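Local atomic coordinates of putative regulatory protein SCO4313 (Streptomyces coelicolor, PDB entry 2OI8), a protein that probably binds DNA as a transcriptional regulator of the TetR family, through a predicted helix-turn-helix motif. Residues A[46-50]-A[51-55]. Residues are numbered along the deposited sequence; the frame is centred on the assembly and turned at random.
Sequences MGMSG and PALYR
Met-48, like Met-46 a selenomethionine, reaches from the turn onto the start of the following helix, its terminal methyl lying against the backbone at Leu-53 N and between the side chains of Ala-52 and Leu-53. Met-48 CG stands anti to the carbonyl carbon, the chain runs extended through chi2, and a bend at chi3 (65°) brings Met-48 CE to 3.7 Å from Ala-52 CB. The side chains of Met-48 and Leu-53 cross at about a right angle, with Met-48 CE 3.8 Å from Leu-53 CD2. On Leu-53, CD2 is thus the branch that faces the turn; Met-46 SE approaches Leu-53 CD2 more loosely, at 4.4 Å. This is the corner of the predicted helix-turn-helix of a TetR-type DNA-binding domain, and it illustrates how a residue of a short interhelical turn can pack onto the next helix: helix 39-45 ends in a Schellman motif with Gly-47 at its positive-phi C-prime position, and helix 50-54 starts almost at once. The buried Leu-53 packs helix 50-54 against Leu-39, Ile-42 and Ala-43 of helix 39-45 and Ile-21 of helix 14-32. Ser-49 occupies the N-cap position. Its OG, set between the backbone N and the carbonyl carbon (chi1 40°), touches the Ala-52 methyl. Weak backbone bonds run from Leu-53 N to Ser-49 O and from Tyr-54 N to Gly-50 O. Pro-51, with no N-H to offer, fits this first turn, Pro-51 CG lying 3.9 Å from Ser-49 CB. Farther along, the Tyr-54 ring turns its edge to Gly-50 O, which lies in the ring plane 3.0 Å from Tyr-54 CD1.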
loop_
_atom_site.group_PDB
_atom_site.type_symbol
_atom_site.label_atom_id
_atom_site.label_comp_id
_atom_site.label_asym_id
_atom_site.label_seq_id
_atom_site.Cartn_x
_atom_site.Cartn_y
_atom_site.Cartn_z
HETATM N N MSE A 46 -24.792 0.340 -19.666
HETATM C CA MSE A 46 -25.862 1.314 -19.557
HETATM C C MSE A 46 -26.688 1.396 -20.823
HETATM O O MSE A 46 -27.545 2.255 -20.937
HETATM C CB MSE A 46 -25.283 2.689 -19.239
HETATM C CG MSE A 46 -24.632 2.788 -17.868
HETATM SE SE MSE A 46 -23.605 4.450 -17.613
HETATM C CE MSE A 46 -25.142 5.718 -17.645
ATOM N N GLY A 47 -26.431 0.517 -21.781
ATOM C CA GLY A 47 -27.144 0.534 -23.062
ATOM C C GLY A 47 -27.001 1.815 -23.878
ATOM O O GLY A 47 -27.928 2.213 -24.590
HETATM N N MSE A 48 -25.839 2.459 -23.770
HETATM C CA MSE A 48 -25.512 3.643 -24.569
HETATM C C MSE A 48 -24.538 3.306 -25.681
HETATM O O MSE A 48 -23.902 2.241 -25.676
HETATM C CB MSE A 48 -24.867 4.712 -23.700
HETATM C CG MSE A 48 -25.814 5.548 -22.882
HETATM SE SE MSE A 48 -24.795 6.386 -21.429
HETATM C CE MSE A 48 -23.599 7.538 -22.473
ATOM N N SER A 49 -24.412 4.226 -26.631
ATOM C CA SER A 49 -23.373 4.107 -27.655
ATOM C C SER A 49 -21.997 4.418 -27.045
ATOM O O SER A 49 -21.859 5.348 -26.245
ATOM C CB SER A 49 -23.673 5.008 -28.859
ATOM O OG SER A 49 -24.191 6.266 -28.449
ATOM N N GLY A 50 -21.005 3.605 -27.402
ATOM C CA GLY A 50 -19.615 3.795 -26.971
ATOM C C GLY A 50 -19.153 5.239 -27.072
ATOM O O GLY A 50 -18.663 5.792 -26.079
ATOM N N PRO A 51 -19.281 5.845 -28.279
ATOM C CA PRO A 51 -19.137 7.291 -28.485
ATOM C C PRO A 51 -19.796 8.168 -27.405
ATOM O O PRO A 51 -19.113 8.998 -26.814
ATOM C CB PRO A 51 -19.789 7.527 -29.866
ATOM C CG PRO A 51 -20.302 6.170 -30.334
ATOM C CD PRO A 51 -19.509 5.161 -29.567
ATOM N N ALA A 52 -21.092 7.984 -27.150
ATOM C CA ALA A 52 -21.836 8.821 -26.185
ATOM C C ALA A 52 -21.140 8.913 -24.821
ATOM O O ALA A 52 -21.053 9.994 -24.225
ATOM C CB ALA A 52 -23.275 8.321 -26.029
ATOM N N LEU A 53 -20.626 7.770 -24.363
ATOM C CA LEU A 53 -19.866 7.671 -23.128
ATOM C C LEU A 53 -18.594 8.506 -23.217
ATOM O O LEU A 53 -18.165 9.080 -22.216
ATOM C CB LEU A 53 -19.528 6.210 -22.842
ATOM C CG LEU A 53 -19.582 5.648 -21.414
ATOM C CD1 LEU A 53 -19.043 6.616 -20.385
ATOM C CD2 LEU A 53 -20.981 5.228 -21.017
ATOM N N TYR A 54 -18.005 8.601 -24.410
ATOM C CA TYR A 54 -16.834 9.475 -24.614
ATOM C C TYR A 54 -17.176 10.968 -24.645
ATOM O O TYR A 54 -16.310 11.807 -24.404
ATOM C CB TYR A 54 -16.022 9.059 -25.852
ATOM C CG TYR A 54 -15.215 7.804 -25.619
ATOM C CD1 TYR A 54 -15.853 6.565 -25.500
ATOM C CD2 TYR A 54 -13.811 7.849 -25.500
ATOM C CE1 TYR A 54 -15.132 5.405 -25.275
ATOM C CE2 TYR A 54 -13.071 6.683 -25.272
ATOM C CZ TYR A 54 -13.751 5.464 -25.163
ATOM O OH TYR A 54 -13.080 4.288 -24.926
ATOM N N ARG A 55 -18.435 11.301 -24.926
ATOM C CA ARG A 55 -18.894 12.680 -24.788
ATOM C C ARG A 55 -19.076 13.088 -23.304
ATOM O O ARG A 55 -19.344 14.251 -23.013
ATOM C CB ARG A 55 -20.173 12.947 -25.648
#